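Local coordinates for protein anti-sigma-E factor ChrR (Rhodobacter sphaeroides, PDB 2Z2S) that binds the ECF sigma factor sigma-E and holds it inactive through a zinc-containing N-terminal domain, while its C-terminal cupin-like domain is required to respond to singlet oxygen, at residues B[3-8]-B[165-170]; B[29-34]-B[148-153]; B[92-97]-B[117-122]; B[154-159]-B[187-192]. One frame throughout, in Å; residues are numbered along the deposited sequence.

Contact 1 of 4, residues B[3-8]-B[165-170]; sequences IRHHVS and AGDIEI. With ZN (zinc ion), chain I.
D167 grips the backbone of R4 and H5 where the N-terminal zinc-binding region lies along the edge strand 168-171 of the cupin-like sheet. Its carboxylate oxygen OD1 takes the R4 amide, with N 2.8 Å from OD1, on the syn lone pair. The H5 amide also points at OD1, at a separation too short to be trusted, so its strength is doubtful. The H5 ring brings ND1 to the same oxygen as a weak bond, 3.2 Å from H5 ND1 to D167 OD1. CG anti to the carbonyl carbon (chi1 -65°) sets the ring beside its own backbone N, which also faces OD1, and chi2 97° turns the ND1 edge to that oxygen, ring and carboxylate planes lying 71° apart. OD2 has a weak bond of its own to the amide of G164. I3 CG2, anti to the backbone N, lies 3.6 Å from D167 OD1, with CD1 near G166 O. One step on, H5 O accepts the amide of I168 (N to O 3.1 Å). I168 lays CG2 along the backbone of H5 and H6, near H5 O and H6 C, and sends CD1 on to V7, 4.0 Å from its CG2. H6 turns away and binds zinc through ND1, with H31, C35 and C38. At the far end S8, N-cap of helix 9-17, turns its OG to the amide of L11, while I170 CD1 rests 3.6 Å from S8 CB.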
# COMPACT_ATOMS: atom_id res chain seq x y z
N ILE B 3 -18.94 -2.99 3.27
CA ILE B 3 -17.89 -3.99 3.40
C ILE B 3 -17.76 -4.44 4.84
O ILE B 3 -17.46 -3.64 5.72
CB ILE B 3 -16.55 -3.42 2.93
CG1 ILE B 3 -16.69 -2.91 1.49
CG2 ILE B 3 -15.48 -4.49 3.02
CD1 ILE B 3 -15.45 -2.26 0.98
N ARG B 4 -17.98 -5.72 5.07
CA ARG B 4 -17.90 -6.26 6.42
C ARG B 4 -16.73 -7.22 6.56
O ARG B 4 -16.45 -7.68 7.67
CB ARG B 4 -19.21 -6.97 6.78
CG ARG B 4 -20.44 -6.51 5.99
CD ARG B 4 -21.70 -7.19 6.51
NE ARG B 4 -22.59 -7.68 5.45
CZ ARG B 4 -23.31 -6.90 4.64
NH1 ARG B 4 -23.26 -5.59 4.75
NH2 ARG B 4 -24.09 -7.45 3.71
N HIS B 5 -16.06 -7.52 5.46
CA HIS B 5 -14.92 -8.43 5.48
C HIS B 5 -13.66 -7.78 4.97
O HIS B 5 -13.54 -7.46 3.79
CB HIS B 5 -15.24 -9.67 4.68
CG HIS B 5 -16.34 -10.48 5.26
ND1 HIS B 5 -17.65 -10.37 4.81
CD2 HIS B 5 -16.35 -11.40 6.25
CE1 HIS B 5 -18.40 -11.21 5.50
NE2 HIS B 5 -17.64 -11.84 6.38
N HIS B 6 -12.69 -7.63 5.87
CA HIS B 6 -11.44 -6.96 5.56
C HIS B 6 -10.18 -7.79 5.50
O HIS B 6 -10.21 -9.01 5.66
CB HIS B 6 -11.28 -5.82 6.55
CG HIS B 6 -12.49 -4.96 6.64
ND1 HIS B 6 -12.85 -4.07 5.65
CD2 HIS B 6 -13.47 -4.89 7.57
CE1 HIS B 6 -14.00 -3.50 5.96
NE2 HIS B 6 -14.40 -3.99 7.12
N VAL B 7 -9.06 -7.12 5.25
CA VAL B 7 -7.79 -7.79 5.17
C VAL B 7 -7.29 -7.94 6.59
O VAL B 7 -7.33 -6.98 7.36
CB VAL B 7 -6.78 -6.98 4.34
CG1 VAL B 7 -5.47 -7.71 4.27
CG2 VAL B 7 -7.31 -6.77 2.98
N SER B 8 -6.83 -9.14 6.94
CA SER B 8 -6.34 -9.41 8.29
C SER B 8 -5.19 -8.48 8.63
O SER B 8 -4.50 -8.00 7.75
CB SER B 8 -5.87 -10.86 8.40
OG SER B 8 -4.79 -11.10 7.52
N ALA B 165 -19.80 -7.19 -3.08
CA ALA B 165 -18.88 -6.26 -3.73
C ALA B 165 -17.88 -5.58 -2.79
O ALA B 165 -18.27 -4.87 -1.86
CB ALA B 165 -19.67 -5.21 -4.49
N GLY B 166 -16.59 -5.81 -3.03
CA GLY B 166 -15.57 -5.21 -2.19
C GLY B 166 -15.12 -6.02 -0.98
O GLY B 166 -14.06 -5.76 -0.41
N ASP B 167 -15.92 -7.01 -0.59
CA ASP B 167 -15.57 -7.84 0.55
C ASP B 167 -14.45 -8.82 0.21
O ASP B 167 -14.35 -9.32 -0.92
CB ASP B 167 -16.80 -8.62 1.05
CG ASP B 167 -17.60 -7.85 2.10
OD1 ASP B 167 -17.07 -7.66 3.22
OD2 ASP B 167 -18.76 -7.45 1.81
N ILE B 168 -13.61 -9.11 1.18
CA ILE B 168 -12.52 -10.02 0.93
C ILE B 168 -12.52 -11.20 1.90
O ILE B 168 -12.72 -11.04 3.09
CB ILE B 168 -11.18 -9.29 1.01
CG1 ILE B 168 -10.05 -10.23 0.59
CG2 ILE B 168 -10.94 -8.78 2.40
CD1 ILE B 168 -8.71 -9.57 0.49
N GLU B 169 -12.31 -12.40 1.35
CA GLU B 169 -12.28 -13.64 2.12
C GLU B 169 -10.85 -14.16 2.24
O GLU B 169 -10.09 -14.12 1.28
CB GLU B 169 -13.14 -14.69 1.45
CG GLU B 169 -13.17 -16.01 2.17
CD GLU B 169 -13.98 -17.05 1.42
OE1 GLU B 169 -14.06 -18.21 1.88
OE2 GLU B 169 -14.53 -16.71 0.35
N ILE B 170 -10.48 -14.64 3.42
CA ILE B 170 -9.14 -15.15 3.65
C ILE B 170 -9.16 -16.61 4.08
O ILE B 170 -9.13 -16.92 5.27
CB ILE B 170 -8.39 -14.35 4.76
CG1 ILE B 170 -8.35 -12.86 4.42
CG2 ILE B 170 -6.95 -14.84 4.88
CD1 ILE B 170 -7.65 -12.03 5.47
ZN ZN I . -11.63 -3.41 4.21

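Contact 2 of 4, residues B[29-34]-B[148-153]; sequences ATHLSL and LTLVLQ. With ZN (zinc ion), chain I.
The zinc site of the anti-sigma domain is backed here by L150, whose two methyl groups lie against T30 and H31 of helix 22-32. H31 reaches the metal through NE2, 2.0 Å from zinc, and shares it with H6, C35 and C38. Its CG stands anti to the backbone N (chi1 180°), which carries the ring off the helix toward the metal while the ND1 edge stays on the side of the strand. There L150 CD1 meets the ring near its plane, 4.0 Å from ND1. ND1 also makes a weak hydrogen bond to G166 O, a second-shell contact that would steady the rotation of the imidazole; through it a residue of the cupin-like domain may help to position a zinc ligand. L150 belongs to strand 147-151 of the cupin-like sheet, and its side chain rises from the sheet face toward the helix. Its other branch, CD2, lies against T30 CG2 at 3.4 Å, the two side chains running at a slant to each other. The T30 hydroxyl is turned back to the helix, where OG1 bonds to L26 O, so the methyl is the part that meets the leucine. Beyond the helix end, L34 CD1 bridges L150 CD1 at 4.2 Å and L152 CD2 at 4.3 Å. A chain of a different protein in the assembly packs against A29, L32 and S33.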
# COMPACT_ATOMS: atom_id res chain seq x y z
N ALA B 29 -4.28 -4.63 -2.17
CA ALA B 29 -4.39 -3.24 -2.61
C ALA B 29 -5.68 -2.92 -3.37
O ALA B 29 -6.09 -1.77 -3.40
CB ALA B 29 -3.17 -2.87 -3.46
N THR B 30 -6.32 -3.91 -3.98
CA THR B 30 -7.55 -3.60 -4.69
C THR B 30 -8.61 -3.41 -3.64
O THR B 30 -9.53 -2.60 -3.78
CB THR B 30 -7.99 -4.70 -5.66
OG1 THR B 30 -7.01 -4.85 -6.70
CG2 THR B 30 -9.31 -4.30 -6.34
N HIS B 31 -8.48 -4.15 -2.55
CA HIS B 31 -9.44 -4.00 -1.48
C HIS B 31 -9.20 -2.60 -0.93
O HIS B 31 -10.14 -1.82 -0.81
CB HIS B 31 -9.21 -5.03 -0.38
CG HIS B 31 -10.18 -4.90 0.75
ND1 HIS B 31 -11.54 -5.07 0.59
CD2 HIS B 31 -9.99 -4.61 2.06
CE1 HIS B 31 -12.15 -4.89 1.75
NE2 HIS B 31 -11.23 -4.61 2.66
N LEU B 32 -7.94 -2.28 -0.63
CA LEU B 32 -7.60 -0.97 -0.08
C LEU B 32 -8.16 0.19 -0.88
O LEU B 32 -8.53 1.22 -0.31
CB LEU B 32 -6.08 -0.79 0.06
CG LEU B 32 -5.30 -1.61 1.10
CD1 LEU B 32 -3.91 -1.03 1.26
CD2 LEU B 32 -6.00 -1.62 2.44
N SER B 33 -8.25 0.05 -2.19
CA SER B 33 -8.80 1.17 -2.93
C SER B 33 -10.31 1.13 -3.01
O SER B 33 -10.92 1.99 -3.64
CB SER B 33 -8.23 1.22 -4.33
OG SER B 33 -8.98 0.34 -5.12
N LEU B 34 -10.92 0.12 -2.39
CA LEU B 34 -12.37 -0.04 -2.37
C LEU B 34 -12.90 0.12 -0.95
O LEU B 34 -14.07 0.45 -0.76
CB LEU B 34 -12.78 -1.43 -2.88
CG LEU B 34 -12.68 -1.78 -4.38
CD1 LEU B 34 -12.95 -3.26 -4.59
CD2 LEU B 34 -13.69 -0.99 -5.19
N LEU B 148 -6.70 -15.65 -1.17
CA LEU B 148 -7.39 -14.37 -0.98
C LEU B 148 -8.38 -14.14 -2.10
O LEU B 148 -8.03 -14.24 -3.27
CB LEU B 148 -6.41 -13.20 -1.00
CG LEU B 148 -5.41 -13.06 0.14
CD1 LEU B 148 -4.69 -11.74 -0.02
CD2 LEU B 148 -6.12 -13.13 1.50
N THR B 149 -9.62 -13.81 -1.75
CA THR B 149 -10.64 -13.58 -2.76
C THR B 149 -11.31 -12.23 -2.52
O THR B 149 -11.64 -11.88 -1.39
CB THR B 149 -11.72 -14.70 -2.72
OG1 THR B 149 -11.07 -15.98 -2.71
CG2 THR B 149 -12.63 -14.63 -3.94
N LEU B 150 -11.50 -11.48 -3.59
CA LEU B 150 -12.15 -10.17 -3.50
C LEU B 150 -13.27 -10.10 -4.51
O LEU B 150 -13.03 -10.23 -5.70
CB LEU B 150 -11.13 -9.06 -3.77
CG LEU B 150 -11.60 -7.61 -3.99
CD1 LEU B 150 -12.38 -7.06 -2.80
CD2 LEU B 150 -10.36 -6.77 -4.23
N VAL B 151 -14.49 -9.91 -4.03
CA VAL B 151 -15.65 -9.82 -4.90
C VAL B 151 -15.67 -8.45 -5.55
O VAL B 151 -15.60 -7.43 -4.86
CB VAL B 151 -16.94 -10.02 -4.10
CG1 VAL B 151 -18.14 -10.05 -5.04
CG2 VAL B 151 -16.85 -11.30 -3.31
N LEU B 152 -15.78 -8.41 -6.87
CA LEU B 152 -15.81 -7.14 -7.58
C LEU B 152 -17.21 -6.83 -8.05
O LEU B 152 -17.54 -5.68 -8.34
CB LEU B 152 -14.87 -7.19 -8.78
CG LEU B 152 -13.41 -7.49 -8.42
CD1 LEU B 152 -12.60 -7.68 -9.68
CD2 LEU B 152 -12.85 -6.36 -7.58
N GLN B 153 -18.04 -7.87 -8.13
CA GLN B 153 -19.42 -7.72 -8.56
C GLN B 153 -20.25 -8.88 -8.02
O GLN B 153 -19.75 -9.99 -7.86
CB GLN B 153 -19.52 -7.69 -10.09
CG GLN B 153 -20.92 -7.38 -10.58
CD GLN B 153 -21.06 -7.48 -12.09
OE1 GLN B 153 -20.97 -8.57 -12.66
NE2 GLN B 153 -21.29 -6.35 -12.74
ZN ZN I . -11.63 -3.41 4.21

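Contact 3 of 4, residues B[92-97]-B[117-122]; sequences APLADY and AILPTG
Y97 sets the edge of its ring against the backbone after L119: CE2 comes 3.4 Å from P120 O, which lies near the ring plane. The aromatic C-H on this edge thus faces a carbonyl oxygen, a polar approach weaker than a hydrogen bond. With CG anti to the carbonyl carbon (chi1 -63°), the ring swings from the short, weakly bonded helix 94-97 toward the end of strand 115-119. T121 crosses the tyrosine side chain at about a right angle, and its CG2 methyl stands 3.7 Å from Y97 CE2. In T121, OG1 sits between the backbone N and the carbonyl carbon (chi1 54°), which leaves CG2 anti to the carbonyl carbon and facing the ring.

At the root of the tyrosine the packing is aliphatic. L119 extends one branch so that CD2 sits 4.0 Å from Y97 CB, and gives its other branch, CD1, to L94, 4.1 Å from CD2 of that residue. The two leucines also cross nearly at right angles. Both lie on L190 of strand 187-193 in the cupin-like sheet, L94 also touches T30 of helix 22-32, and the tyrosine meets an apolar side chain of a chain of a different protein.

The tyrosine OH is hydrogen-bonded to E22 OE1, and the amide of G122 to E22 OE2. One carboxylate at the start of helix 22-32 therefore holds both segments, which implies a contact that is apolar at the tyrosine root and anchored by a shared acid at its phenol end.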
# COMPACT_ATOMS: atom_id res chain seq x y z
N ALA B 92 -8.32 0.01 -8.33
CA ALA B 92 -7.06 0.31 -7.65
C ALA B 92 -5.84 0.15 -8.56
O ALA B 92 -5.27 1.14 -9.04
CB ALA B 92 -6.92 -0.50 -6.35
N PRO B 93 -5.37 -1.08 -8.74
CA PRO B 93 -4.23 -1.31 -9.62
C PRO B 93 -4.76 -2.35 -10.59
O PRO B 93 -4.40 -2.36 -11.76
CB PRO B 93 -3.18 -1.83 -8.65
CG PRO B 93 -3.93 -2.58 -7.68
CD PRO B 93 -5.36 -2.08 -7.67
N LEU B 94 -5.62 -3.23 -10.09
CA LEU B 94 -6.24 -4.27 -10.90
C LEU B 94 -6.44 -3.81 -12.34
O LEU B 94 -6.25 -4.57 -13.28
CB LEU B 94 -7.59 -4.64 -10.26
CG LEU B 94 -8.42 -5.86 -10.68
CD1 LEU B 94 -9.62 -5.40 -11.47
CD2 LEU B 94 -7.56 -6.82 -11.47
N ALA B 95 -6.80 -2.54 -12.50
CA ALA B 95 -7.03 -1.94 -13.80
C ALA B 95 -5.79 -2.02 -14.70
O ALA B 95 -5.90 -2.00 -15.93
CB ALA B 95 -7.48 -0.48 -13.64
N ASP B 96 -4.62 -2.12 -14.11
CA ASP B 96 -3.40 -2.20 -14.89
C ASP B 96 -3.25 -3.60 -15.46
O ASP B 96 -2.61 -3.79 -16.48
CB ASP B 96 -2.18 -1.88 -14.03
CG ASP B 96 -2.37 -0.63 -13.17
OD1 ASP B 96 -3.12 0.28 -13.59
OD2 ASP B 96 -1.75 -0.55 -12.08
N TYR B 97 -3.84 -4.60 -14.81
CA TYR B 97 -3.69 -5.97 -15.27
C TYR B 97 -4.85 -6.32 -16.20
O TYR B 97 -4.88 -7.44 -16.78
CB TYR B 97 -3.68 -6.91 -14.06
CG TYR B 97 -2.49 -6.64 -13.17
CD1 TYR B 97 -2.36 -5.43 -12.49
CD2 TYR B 97 -1.46 -7.57 -13.04
CE1 TYR B 97 -1.23 -5.16 -11.71
CE2 TYR B 97 -0.33 -7.30 -12.27
CZ TYR B 97 -0.23 -6.10 -11.61
OH TYR B 97 0.89 -5.82 -10.86
N ALA B 117 -9.53 -15.92 -15.91
CA ALA B 117 -8.51 -15.22 -16.68
C ALA B 117 -7.30 -14.94 -15.79
O ALA B 117 -7.33 -14.05 -14.95
CB ALA B 117 -9.08 -13.91 -17.22
N ILE B 118 -6.24 -15.72 -15.96
CA ILE B 118 -5.03 -15.55 -15.17
C ILE B 118 -4.37 -14.19 -15.42
O ILE B 118 -4.27 -13.72 -16.56
CB ILE B 118 -4.00 -16.67 -15.47
CG1 ILE B 118 -4.41 -17.95 -14.73
CG2 ILE B 118 -2.60 -16.22 -15.08
CD1 ILE B 118 -3.34 -19.02 -14.69
N LEU B 119 -3.92 -13.57 -14.33
CA LEU B 119 -3.26 -12.28 -14.42
C LEU B 119 -1.75 -12.48 -14.30
O LEU B 119 -1.28 -13.24 -13.46
CB LEU B 119 -3.78 -11.35 -13.33
CG LEU B 119 -5.30 -11.13 -13.38
CD1 LEU B 119 -5.74 -10.40 -12.14
CD2 LEU B 119 -5.68 -10.34 -14.62
N PRO B 120 -0.98 -11.78 -15.15
CA PRO B 120 0.48 -11.84 -15.20
C PRO B 120 1.17 -11.17 -14.00
O PRO B 120 1.07 -9.96 -13.81
CB PRO B 120 0.79 -11.11 -16.50
CG PRO B 120 -0.24 -9.99 -16.46
CD PRO B 120 -1.50 -10.74 -16.06
N THR B 121 1.89 -11.95 -13.21
CA THR B 121 2.57 -11.40 -12.04
C THR B 121 3.91 -12.05 -11.73
O THR B 121 4.18 -13.18 -12.12
CB THR B 121 1.69 -11.51 -10.76
OG1 THR B 121 1.28 -12.87 -10.58
CG2 THR B 121 0.47 -10.60 -10.86
N GLY B 122 4.75 -11.31 -11.01
CA GLY B 122 6.04 -11.83 -10.61
C GLY B 122 5.74 -12.64 -9.37
O GLY B 122 4.57 -12.88 -9.08

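Contact 4 of 4, residues B[154-159]-B[187-192]; sequences GAFRDE and CICLAA
F156 meets two cysteine sulfurs on one side of its ring, a pair of sulfur-aromatic contacts inside the cupin-like domain. C187 SG approaches at the ring edge, 3.7 Å from F156 CD1 and 76° off the ring normal. C189 SG lies beside the neighbouring carbon, 3.8 Å from F156 CE1, and comes in obliquely. The phenyl gets there because its CG sits between the backbone N and carbonyl carbon of F156 (chi1 68°), which folds the ring toward strand 187-193. Alternating residues of that strand present both sulfurs to the same side, and C187 SG and C189 SG stay 3.5 Å apart, too far for a disulfide. C187 also lays its CB against the backbone, 3.4 Å from A155 O.

Farther out, strand 155-157 runs at 88° to strand 187-193, and the two belong to different sheets of the domain. They draw together at G154, whose positive phi suits glycine and whose CA lies 4.2 Å from C187 CA. The F163 ring meets that of F156, with P179 and V151 also against it, and V151 and T149 touch C189. The side chain of H177, a ligand of the second zinc site, is about 6 Å from that of F156. Both cysteines therefore meet the phenylalanine as unlinked sulfurs, held by dispersion and, at the C187 edge, probably by weak attraction between sulfur and the ring hydrogens.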
# COMPACT_ATOMS: atom_id res chain seq x y z
N GLY B 154 -21.52 -8.61 -7.74
CA GLY B 154 -22.37 -9.66 -7.20
C GLY B 154 -21.95 -10.10 -5.81
O GLY B 154 -21.56 -9.28 -4.97
N ALA B 155 -22.01 -11.40 -5.56
CA ALA B 155 -21.63 -11.91 -4.26
C ALA B 155 -21.74 -13.42 -4.23
O ALA B 155 -22.20 -14.02 -5.19
CB ALA B 155 -22.52 -11.30 -3.20
N PHE B 156 -21.32 -14.02 -3.13
CA PHE B 156 -21.39 -15.47 -3.01
C PHE B 156 -21.40 -15.93 -1.56
O PHE B 156 -20.77 -15.31 -0.70
CB PHE B 156 -20.22 -16.14 -3.74
CG PHE B 156 -18.87 -15.89 -3.13
CD1 PHE B 156 -18.05 -14.88 -3.62
CD2 PHE B 156 -18.39 -16.70 -2.11
CE1 PHE B 156 -16.77 -14.69 -3.10
CE2 PHE B 156 -17.10 -16.52 -1.58
CZ PHE B 156 -16.30 -15.52 -2.07
N ARG B 157 -22.10 -17.03 -1.31
CA ARG B 157 -22.22 -17.56 0.03
C ARG B 157 -21.32 -18.68 0.45
O ARG B 157 -21.32 -19.74 -0.15
CB ARG B 157 -23.66 -17.98 0.35
CG ARG B 157 -24.58 -16.86 0.83
CD ARG B 157 -25.81 -17.36 1.59
NE ARG B 157 -26.46 -16.29 2.35
CZ ARG B 157 -26.14 -15.93 3.59
NH1 ARG B 157 -25.17 -16.56 4.24
NH2 ARG B 157 -26.78 -14.93 4.20
N ASP B 158 -20.51 -18.41 1.45
CA ASP B 158 -19.71 -19.44 2.06
C ASP B 158 -20.85 -19.61 3.10
O ASP B 158 -21.80 -18.81 3.07
CB ASP B 158 -18.46 -18.85 2.70
N GLU B 159 -20.82 -20.59 3.98
CA GLU B 159 -21.92 -20.67 4.94
C GLU B 159 -21.54 -19.88 6.18
O GLU B 159 -22.38 -19.23 6.81
CB GLU B 159 -22.22 -22.12 5.30
N CYS B 187 -21.27 -12.95 -10.25
CA CYS B 187 -20.27 -12.67 -9.24
C CYS B 187 -18.85 -12.80 -9.77
O CYS B 187 -18.35 -13.90 -9.93
CB CYS B 187 -20.46 -13.62 -8.07
SG CYS B 187 -19.05 -13.73 -6.98
N ILE B 188 -18.21 -11.67 -10.05
CA ILE B 188 -16.84 -11.68 -10.55
C ILE B 188 -15.90 -11.42 -9.38
O ILE B 188 -16.10 -10.49 -8.61
CB ILE B 188 -16.62 -10.60 -11.61
CG1 ILE B 188 -17.74 -10.65 -12.64
CG2 ILE B 188 -15.27 -10.81 -12.27
CD1 ILE B 188 -17.77 -9.47 -13.58
N CYS B 189 -14.86 -12.24 -9.25
CA CYS B 189 -13.92 -12.08 -8.17
C CYS B 189 -12.48 -11.98 -8.63
O CYS B 189 -12.17 -12.23 -9.79
CB CYS B 189 -14.01 -13.27 -7.22
SG CYS B 189 -15.63 -13.51 -6.53
N LEU B 190 -11.62 -11.59 -7.70
CA LEU B 190 -10.19 -11.50 -7.93
C LEU B 190 -9.59 -12.43 -6.89
O LEU B 190 -9.77 -12.23 -5.68
CB LEU B 190 -9.67 -10.08 -7.71
CG LEU B 190 -8.16 -9.92 -7.89
CD1 LEU B 190 -7.71 -10.47 -9.24
CD2 LEU B 190 -7.82 -8.46 -7.77
N ALA B 191 -8.90 -13.47 -7.34
CA ALA B 191 -8.32 -14.40 -6.40
C ALA B 191 -6.81 -14.49 -6.55
O ALA B 191 -6.24 -14.17 -7.60
CB ALA B 191 -8.94 -15.76 -6.58
N ALA B 192 -6.17 -14.91 -5.47
CA ALA B 192 -4.74 -15.03 -5.46
C ALA B 192 -4.41 -16.21 -4.55
O ALA B 192 -4.91 -16.29 -3.43
CB ALA B 192 -4.12 -13.76 -4.92

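All four contacts reach the antiparallel six-stranded sheet of the cupin-like domain. Contacts 1 and 2, with centres about 7 Å apart, share the zinc ion and the neighbouring strands 168-171 and 147-151; they join the anti-sigma domain to the sheet. The centre of contact 4 lies about 10 Å from each of theirs, on strand 187-193, next to 147-151. The centre of contact 3 is about 12 Å from that of contact 2, while L119 and L190 link it to contact 4. In sequence, contact 3 falls within the span of contact 2, that within contact 1, and contact 4 crosses contact 1. The sigma-binding and singlet-oxygen-response regions are thus physically coupled beside a zinc required for anti-sigma function.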